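Local coordinates for A223 penton protein C-terminal domain-containing protein (Sulfolobus turreted icosahedral virus, PDB 4IL7), which forms part of the viral capsid as a structural protein, probably a component of the penton, represented here by its C-terminal domain with a partial jelly-roll fold, at residues 94-99 with 136-141; 99-104 with 153-158; 114-119 with 132-137. The protein carries 1 engineered substitution. All blocks are in the same frame, centred on the assembly; numbering follows the deposited sequence. Where two conformers were deposited one is given.

Interaction 1. Residues 94-99 with 136-141; sequences PANGYL and VIAGTQ
Asn96 OD1 takes the backbone N-H of Ala138 in a 2.8 Å bond between OD1 and N that is almost straight, 173° at the hydrogen, with the donor lying in the plane of the amide. The same oxygen lies 3.3 Å from Ile137 CA and 3.6 Å from the methyl CB of Ala138. With CG beside its own backbone N (chi1 -63°), Asn96 swings its amide across the gap between the two segments, so a side chain takes over the pairing where the backbone ladder stops. One step further along, Gly97 and Val136 form an antiparallel hydrogen-bonded pair: Gly97 N to Val136 O is 3.0 Å and Val136 N to Gly97 O is 2.9 Å. Val136 O also receives the CA-H of Asn96, at 3.4 Å from Asn96 CA. Val136 lays CG1 3.9 Å from Leu99 CB, an apolar contact on the face that Leu99 lines, while its CG2 lies alongside the Gly97 carbonyl oxygen. After the bridge, residues 137-140 fold into a type II beta turn with Gly139 in its third position. Ile137 O is gripped there by both Thr140 N and, at 2.7 Å, Thr140 OG1, the two donors arriving from one face of the carbonyl plane. The contact thus closes the end of the antiparallel pair 97-104 and 130-136, while the turn carries the chain across to strand 141-147 of the facing sheet, with Thr140 touching Leu116 and Ile118 of strand 110-118.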
loop_
_atom_site.group_PDB
_atom_site.type_symbol
_atom_site.label_atom_id
_atom_site.label_comp_id
_atom_site.label_asym_id
_atom_site.label_seq_id
_atom_site.Cartn_x
_atom_site.Cartn_y
_atom_site.Cartn_z
ATOM N N PRO A 94 -2.682 -10.295 5.818
ATOM C CA PRO A 94 -2.902 -11.569 6.536
ATOM C C PRO A 94 -3.168 -11.465 8.032
ATOM O O PRO A 94 -3.638 -12.447 8.630
ATOM C CB PRO A 94 -1.585 -12.307 6.302
ATOM C CG PRO A 94 -0.568 -11.225 6.261
ATOM C CD PRO A 94 -1.252 -10.094 5.508
ATOM N N ALA A 95 -2.841 -10.337 8.643
ATOM C CA ALA A 95 -2.922 -10.214 10.090
ATOM C C ALA A 95 -3.262 -8.811 10.513
ATOM O O ALA A 95 -3.290 -7.896 9.704
ATOM C CB ALA A 95 -1.605 -10.644 10.721
ATOM N N ASN A 96 -3.570 -8.651 11.788
ATOM C CA ASN A 96 -3.630 -7.341 12.395
ATOM C C ASN A 96 -2.232 -6.756 12.483
ATOM O O ASN A 96 -1.267 -7.459 12.830
ATOM C CB ASN A 96 -4.240 -7.380 13.806
ATOM C CG ASN A 96 -5.694 -7.839 13.853
ATOM O OD1 ASN A 96 -6.387 -8.048 12.860
ATOM N ND2 ASN A 96 -6.161 -7.994 15.076
ATOM N N GLY A 97 -2.107 -5.465 12.185
ATOM C CA GLY A 97 -0.813 -4.784 12.307
ATOM C C GLY A 97 -0.817 -3.480 11.540
ATOM O O GLY A 97 -1.851 -2.847 11.399
ATOM N N TYR A 98 0.358 -3.081 11.052
ATOM C CA TYR A 98 0.528 -1.871 10.274
ATOM C C TYR A 98 0.938 -2.236 8.854
ATOM O O TYR A 98 1.982 -2.856 8.612
ATOM C CB TYR A 98 1.566 -0.949 10.892
ATOM C CG TYR A 98 1.159 -0.486 12.240
ATOM C CD1 TYR A 98 0.326 0.606 12.379
ATOM C CD2 TYR A 98 1.540 -1.194 13.363
ATOM C CE1 TYR A 98 -0.097 1.016 13.633
ATOM C CE2 TYR A 98 1.130 -0.810 14.614
ATOM C CZ TYR A 98 0.301 0.297 14.754
ATOM O OH TYR A 98 -0.106 0.702 16.002
ATOM N N LEU A 99 0.115 -1.820 7.913
ATOM C CA LEU A 99 0.448 -1.887 6.503
ATOM C C LEU A 99 1.427 -0.777 6.173
ATOM O O LEU A 99 1.204 0.426 6.441
ATOM C CB LEU A 99 -0.777 -1.711 5.659
ATOM C CG LEU A 99 -0.582 -1.860 4.150
ATOM C CD1 LEU A 99 -0.188 -3.271 3.780
ATOM C CD2 LEU A 99 -1.846 -1.461 3.406
ATOM N N VAL A 136 -4.212 -1.731 10.091
ATOM C CA VAL A 136 -5.105 -2.596 9.407
ATOM C C VAL A 136 -5.450 -3.862 10.243
ATOM O O VAL A 136 -4.666 -4.329 11.093
ATOM C CB VAL A 136 -4.543 -3.047 8.035
ATOM C CG1 VAL A 136 -4.442 -1.860 7.093
ATOM C CG2 VAL A 136 -3.211 -3.756 8.156
ATOM N N ILE A 137 -6.626 -4.413 9.984
ATOM C CA ILE A 137 -6.993 -5.674 10.593
ATOM C C ILE A 137 -6.901 -6.785 9.531
ATOM O O ILE A 137 -6.912 -6.574 8.299
ATOM C CB ILE A 137 -8.345 -5.631 11.328
ATOM C CG1 ILE A 137 -9.442 -5.727 10.320
ATOM C CG2 ILE A 137 -8.486 -4.305 12.082
ATOM C CD1 ILE A 137 -10.801 -5.754 10.978
ATOM N N ALA A 138 -6.720 -7.979 10.035
ATOM C CA ALA A 138 -6.629 -9.177 9.214
ATOM C C ALA A 138 -7.737 -9.305 8.192
ATOM O O ALA A 138 -8.922 -9.095 8.512
ATOM C CB ALA A 138 -6.606 -10.389 10.110
ATOM N N GLY A 139 -7.380 -9.610 6.962
ATOM C CA GLY A 139 -8.319 -9.812 5.875
ATOM C C GLY A 139 -8.649 -8.548 5.094
ATOM O O GLY A 139 -9.349 -8.610 4.086
ATOM N N THR A 140 -8.094 -7.392 5.518
ATOM C CA THR A 140 -8.228 -6.162 4.728
ATOM C C THR A 140 -7.684 -6.411 3.327
ATOM O O THR A 140 -6.653 -7.095 3.171
ATOM C CB THR A 140 -7.476 -5.005 5.425
ATOM O OG1 THR A 140 -8.085 -4.775 6.697
ATOM C CG2 THR A 140 -7.545 -3.715 4.620
ATOM N N GLN A 141 -8.336 -5.930 2.291
ATOM C CA GLN A 141 -7.890 -6.053 0.930
ATOM C C GLN A 141 -7.310 -4.767 0.431
ATOM O O GLN A 141 -7.826 -3.685 0.672
ATOM C CB GLN A 141 -9.082 -6.387 0.082
ATOM C CG GLN A 141 -9.718 -7.735 0.450
ATOM C CD GLN A 141 -8.926 -8.886 0.025
ATOM O OE1 GLN A 141 -8.480 -9.654 0.859
ATOM N NE2 GLN A 141 -8.764 -9.040 -1.280
#

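Interaction 2. Residues 99-104 with 153-158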
loop_
_atom_site.group_PDB
_atom_site.type_symbol
_atom_site.label_atom_id
_atom_site.label_comp_id
_atom_site.label_asym_id
_atom_site.label_seq_id
_atom_site.Cartn_x
_atom_site.Cartn_y
_atom_site.Cartn_z
ATOM N N LEU A 99 0.115 -1.820 7.913
ATOM C CA LEU A 99 0.448 -1.887 6.503
ATOM C C LEU A 99 1.427 -0.777 6.173
ATOM O O LEU A 99 1.204 0.426 6.441
ATOM C CB LEU A 99 -0.777 -1.711 5.659
ATOM C CG LEU A 99 -0.582 -1.860 4.150
ATOM C CD1 LEU A 99 -0.188 -3.271 3.780
ATOM C CD2 LEU A 99 -1.846 -1.461 3.406
ATOM N N ILE A 100 2.555 -1.181 5.591
ATOM C CA ILE A 100 3.565 -0.244 5.158
ATOM C C ILE A 100 3.653 -0.248 3.641
ATOM O O ILE A 100 3.883 -1.280 3.024
ATOM C CB ILE A 100 4.967 -0.561 5.752
ATOM C CG1 ILE A 100 4.916 -0.737 7.261
ATOM C CG2 ILE A 100 5.967 0.474 5.314
ATOM C CD1 ILE A 100 4.554 0.508 7.986
ATOM N N ILE A 101 3.518 0.930 3.048
ATOM C CA ILE A 101 3.655 1.145 1.626
ATOM C C ILE A 101 4.820 2.065 1.467
ATOM O O ILE A 101 4.777 3.235 1.891
ATOM C CB ILE A 101 2.397 1.742 0.982
ATOM C CG1 ILE A 101 1.125 0.890 1.291
ATOM C CG2 ILE A 101 2.614 1.842 -0.524
ATOM C CD1 ILE A 101 0.277 1.576 2.278
ATOM N N SER A 102 5.907 1.547 0.918
ATOM C CA SER A 102 7.128 2.354 0.678
ATOM C C SER A 102 7.224 2.659 -0.797
ATOM O O SER A 102 7.415 1.758 -1.609
ATOM C CB SER A 102 8.357 1.580 1.147
ATOM O OG SER A 102 9.529 2.321 0.921
ATOM N N ILE A 103 7.075 3.916 -1.180
ATOM C CA ILE A 103 7.105 4.330 -2.584
ATOM C C ILE A 103 8.361 5.118 -2.791
ATOM O O ILE A 103 8.586 6.139 -2.102
ATOM C CB ILE A 103 5.873 5.195 -2.903
ATOM C CG1 ILE A 103 4.547 4.514 -2.571
ATOM C CG2 ILE A 103 5.934 5.590 -4.377
ATOM C CD1 ILE A 103 4.275 3.247 -3.384
ATOM N N THR A 104 9.260 4.649 -3.656
ATOM C CA THR A 104 10.539 5.315 -3.860
ATOM C C THR A 104 10.687 5.695 -5.277
ATOM O O THR A 104 10.285 5.001 -6.196
ATOM C CB THR A 104 11.695 4.486 -3.303
ATOM O OG1 THR A 104 11.753 3.250 -3.889
ATOM C CG2 THR A 104 11.507 4.343 -1.790
ATOM N N ILE A 153 7.677 0.156 -5.762
ATOM C CA ILE A 153 6.579 -0.047 -4.846
ATOM C C ILE A 153 6.884 -1.236 -3.976
ATOM O O ILE A 153 7.023 -2.364 -4.474
ATOM C CB ILE A 153 5.290 -0.290 -5.649
ATOM C CG1 ILE A 153 4.946 0.847 -6.597
ATOM C CG2 ILE A 153 4.119 -0.609 -4.719
ATOM C CD1 ILE A 153 3.979 0.458 -7.715
ATOM N N LEU A 154 6.926 -1.043 -2.654
ATOM C CA LEU A 154 7.144 -2.115 -1.686
ATOM C C LEU A 154 5.990 -2.079 -0.687
ATOM O O LEU A 154 5.719 -1.010 -0.139
ATOM C CB LEU A 154 8.458 -1.915 -0.986
ATOM C CG LEU A 154 8.772 -2.882 0.172
ATOM C CD1 LEU A 154 8.973 -4.273 -0.365
ATOM C CD2 LEU A 154 9.945 -2.370 0.978
ATOM N N ILE A 155 5.304 -3.201 -0.528
ATOM C CA ILE A 155 4.188 -3.265 0.401
ATOM C C ILE A 155 4.449 -4.452 1.330
ATOM O O ILE A 155 4.694 -5.570 0.881
ATOM C CB ILE A 155 2.846 -3.494 -0.322
ATOM C CG1 ILE A 155 2.620 -2.395 -1.362
ATOM C CG2 ILE A 155 1.725 -3.529 0.701
ATOM C CD1 ILE A 155 1.353 -2.534 -2.176
ATOM N N TYR A 156 4.427 -4.203 2.631
ATOM C CA TYR A 156 4.593 -5.265 3.599
ATOM C C TYR A 156 3.801 -4.880 4.848
ATOM O O TYR A 156 3.302 -3.786 4.957
ATOM C CB TYR A 156 6.097 -5.441 3.985
ATOM C CG TYR A 156 6.824 -4.285 4.595
ATOM C CD1 TYR A 156 7.413 -3.317 3.833
ATOM C CD2 TYR A 156 6.958 -4.183 5.982
ATOM C CE1 TYR A 156 8.095 -2.263 4.400
ATOM C CE2 TYR A 156 7.679 -3.147 6.551
ATOM C CZ TYR A 156 8.271 -2.193 5.790
ATOM O OH TYR A 156 8.972 -1.151 6.361
ATOM N N GLU A 157 3.636 -5.822 5.769
ATOM C CA GLU A 157 2.910 -5.580 7.029
ATOM C C GLU A 157 3.789 -5.899 8.221
ATOM O O GLU A 157 4.389 -6.970 8.313
ATOM C CB GLU A 157 1.671 -6.446 7.116
ATOM C CG GLU A 157 0.821 -6.117 8.314
ATOM C CD GLU A 157 -0.397 -6.959 8.532
ATOM O OE1 GLU A 157 -0.532 -8.067 7.974
ATOM O OE2 GLU A 157 -1.254 -6.397 9.266
ATOM N N GLU A 158 3.837 -4.944 9.157
ATOM C CA GLU A 158 4.480 -5.105 10.450
ATOM C C GLU A 158 3.453 -5.793 11.338
ATOM O O GLU A 158 2.371 -5.251 11.549
ATOM C CB GLU A 158 4.828 -3.740 11.070
ATOM C CG GLU A 158 5.765 -2.824 10.292
ATOM C CD GLU A 158 6.316 -1.648 11.111
ATOM O OE1 GLU A 158 6.766 -0.644 10.481
ATOM O OE2 GLU A 158 6.317 -1.720 12.361
#
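Leu99 and Ile155 meet on the buried face of the strand pair, where Leu99 CD1 lies 3.6 Å from Ile155 CG2, the two side chains crossing at a slant. Further along this face Ile103, in the one of its two modelled conformers described here, runs side by side with Ile153 in one direction, its CD1 4.1 Å from both CG1 and CG2 of Ile153. Met145 and Leu147 of strand 141-147 in the facing sheet pack against this row. Between the two side-chain faces runs an antiparallel ladder in which Ile100 with Tyr156 and Ser102 with Leu154 are the hydrogen-bonded pairs; Ile100 N to Tyr156 O and Ser102 N to Leu154 O are both 2.8 Å. Ile155 CA adds a CA-H contact to Ile100 O, 3.3 Å away. On the other face Tyr156, its CG held between backbone N and carbonyl carbon (chi1 60°), lays its ring over Ile100 in a CH-pi contact: Ile100 CB is 3.8 Å from the ring centroid, 14° off the normal, while CG2 sits beneath CZ and the hydroxyl end. Outermost, in one of two modelled conformers, Glu158 OE1 stands 3.5 Å from Ile100 CD1. A regular backbone ladder thus holds the pair, with branched aliphatic groups toward the core and, on the other face, the Tyr156 ring over Ile100; Glu158 adds a less certain, polar rim.

Interaction 3. Residues 114-119 with 132-137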
loop_
_atom_site.group_PDB
_atom_site.type_symbol
_atom_site.label_atom_id
_atom_site.label_comp_id
_atom_site.label_asym_id
_atom_site.label_seq_id
_atom_site.Cartn_x
_atom_site.Cartn_y
_atom_site.Cartn_z
ATOM N N ILE A 114 -4.058 4.966 -2.447
ATOM C CA ILE A 114 -4.349 3.531 -2.253
ATOM C C ILE A 114 -5.735 3.398 -1.696
ATOM O O ILE A 114 -6.180 4.180 -0.884
ATOM C CB ILE A 114 -3.278 2.819 -1.357
ATOM C CG1 ILE A 114 -3.390 1.305 -1.369
ATOM C CG2 ILE A 114 -3.254 3.417 0.023
ATOM C CD1 ILE A 114 -2.205 0.582 -0.686
ATOM N N THR A 115 -6.431 2.312 -2.096
ATOM C CA THR A 115 -7.738 1.976 -1.596
ATOM C C THR A 115 -7.726 0.659 -0.911
ATOM O O THR A 115 -7.172 -0.331 -1.462
ATOM C CB THR A 115 -8.763 1.930 -2.721
ATOM O OG1 THR A 115 -8.771 3.177 -3.408
ATOM C CG2 THR A 115 -10.176 1.639 -2.233
ATOM N N LEU A 116 -8.260 0.575 0.282
ATOM C CA LEU A 116 -8.385 -0.609 1.095
ATOM C C LEU A 116 -9.815 -0.938 1.378
ATOM O O LEU A 116 -10.635 0.001 1.564
ATOM C CB LEU A 116 -7.694 -0.449 2.443
ATOM C CG LEU A 116 -6.225 -0.014 2.450
ATOM C CD1 LEU A 116 -5.646 0.057 3.844
ATOM C CD2 LEU A 116 -5.355 -0.920 1.612
ATOM N N THR A 117 -10.186 -2.187 1.507
ATOM C CA THR A 117 -11.521 -2.585 1.887
ATOM C C THR A 117 -11.464 -3.574 3.010
ATOM O O THR A 117 -10.646 -4.491 2.981
ATOM C CB THR A 117 -12.295 -3.094 0.680
ATOM O OG1 THR A 117 -11.830 -4.404 0.273
ATOM C CG2 THR A 117 -12.287 -2.201 -0.446
ATOM N N ILE A 118 -12.327 -3.443 4.007
ATOM C CA ILE A 118 -12.410 -4.394 5.096
ATOM C C ILE A 118 -13.894 -4.556 5.343
ATOM O O ILE A 118 -14.618 -3.584 5.645
ATOM C CB ILE A 118 -11.626 -3.939 6.351
ATOM C CG1 ILE A 118 -11.814 -4.905 7.513
ATOM C CG2 ILE A 118 -11.953 -2.531 6.834
ATOM C CD1 ILE A 118 -11.271 -6.311 7.277
ATOM N N GLY A 119 -14.429 -5.745 5.193
ATOM C CA GLY A 119 -15.845 -5.965 5.389
ATOM C C GLY A 119 -16.644 -5.065 4.457
ATOM O O GLY A 119 -16.453 -5.046 3.272
ATOM N N ASN A 132 4.575 4.985 4.154
ATOM C CA ASN A 132 3.173 5.312 4.432
ATOM C C ASN A 132 2.686 4.193 5.326
ATOM O O ASN A 132 2.789 3.030 4.950
ATOM C CB ASN A 132 2.355 5.360 3.152
ATOM C CG ASN A 132 2.837 6.374 2.178
ATOM O OD1 ASN A 132 2.357 7.486 2.105
ATOM N ND2 ASN A 132 3.830 6.013 1.353
ATOM N N LYS A 133 2.198 4.458 6.507
ATOM C CA LYS A 133 1.872 3.446 7.530
ATOM C C LYS A 133 0.378 3.596 7.864
ATOM O O LYS A 133 -0.081 4.683 8.282
ATOM C CB LYS A 133 2.742 3.743 8.754
ATOM C CG LYS A 133 2.585 2.800 9.909
ATOM C CD LYS A 133 3.744 3.012 10.891
ATOM C CE LYS A 133 3.624 2.087 12.078
ATOM N NZ LYS A 133 4.785 2.335 12.980
ATOM N N ILE A 134 -0.345 2.486 7.746
ATOM C CA ILE A 134 -1.783 2.417 7.950
ATOM C C ILE A 134 -2.129 1.223 8.832
ATOM O O ILE A 134 -1.857 0.095 8.510
ATOM C CB ILE A 134 -2.531 2.263 6.599
ATOM C CG1 ILE A 134 -2.115 3.366 5.596
ATOM C CG2 ILE A 134 -4.026 2.249 6.809
ATOM C CD1 ILE A 134 -2.645 3.165 4.155
ATOM N N PRO A 135 -2.733 1.470 10.012
ATOM C CA PRO A 135 -3.256 0.366 10.810
ATOM C C PRO A 135 -4.308 -0.419 10.066
ATOM O O PRO A 135 -5.197 0.174 9.474
ATOM C CB PRO A 135 -3.874 1.079 12.027
ATOM C CG PRO A 135 -3.296 2.435 12.017
ATOM C CD PRO A 135 -3.002 2.780 10.610
ATOM N N VAL A 136 -4.212 -1.731 10.091
ATOM C CA VAL A 136 -5.105 -2.596 9.407
ATOM C C VAL A 136 -5.450 -3.862 10.243
ATOM O O VAL A 136 -4.666 -4.329 11.093
ATOM C CB VAL A 136 -4.543 -3.047 8.035
ATOM C CG1 VAL A 136 -4.442 -1.860 7.093
ATOM C CG2 VAL A 136 -3.211 -3.756 8.156
ATOM N N ILE A 137 -6.626 -4.413 9.984
ATOM C CA ILE A 137 -6.993 -5.674 10.593
ATOM C C ILE A 137 -6.901 -6.785 9.531
ATOM O O ILE A 137 -6.912 -6.574 8.299
ATOM C CB ILE A 137 -8.345 -5.631 11.328
ATOM C CG1 ILE A 137 -9.442 -5.727 10.320
ATOM C CG2 ILE A 137 -8.486 -4.305 12.082
ATOM C CD1 ILE A 137 -10.801 -5.754 10.978
#
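Two antiparallel sheets face each other in this domain, and the layer between them is where Leu116 and Ile134 meet tip to tip, Leu116 CD1 being 4.0 Å from Ile134 CG2. The short strand segments 114-118 and 132-136 belong to different sheets; their axes come no closer than 10.3 Å and run nearly alongside, 11° apart in direction. No hydrogen bond links them, as expected of strands that pack face to face through their side chains. Leu116, with CG anti to its carbonyl carbon (chi1 -53°), points CD1 into the fork between two residues opposite, for the same methyl lies 4.0 Å from CG1 of Val136, whose side chain it crosses at about a right angle. Ile114 and Ile134 instead slide past one another in opposite senses, leaving a looser 4.2 Å between Ile114 CG2 and Ile134 CD1. The strand order is that of a jelly-roll sandwich: 76-83, 150-158, 97-104 and 130-136 face 86-92, 141-147, 110-118 and 121-128, matching the BIDG and CHEF sheets, with 130-136 outermost in its sheet within this chain. Ile101 of strand 97-104 and Ile142 of strand 141-147 extend the apolar layer around Ile114. Toward the exposed end, Ile137 offers both CG1 and CD1, its CG1 branch set between backbone N and carbonyl carbon (chi1 79°). Ile118 crosses it at roughly a right angle, with Ile118 CD1 3.6 Å from Ile137 CG1 and Ile118 CG1 3.7 Å from Ile137 CD1.

Strand 97-104 ties the set together: it pairs with 130-136 on one side, ending in interaction 1, and with 150-158 on the other, in interaction 2, whose centre lies about 13 Å from that of interaction 1. Leu99 belongs to both, and its N is 2.8 Å from Ile134 O, a probable hydrogen bond. Interaction 3, centred about 7 Å from interaction 1, joins that sheet to the facing one and shares Val136 and Ile137 with interaction 1. Glu157 links interactions 1 and 2, lying beside Ala95 and Gly97, with a weak hydrogen bond from Ala95 N to its OE1. Interactions 1 and 2 thus join neighbours within one sheet, whereas interaction 3 packs the two sheets together.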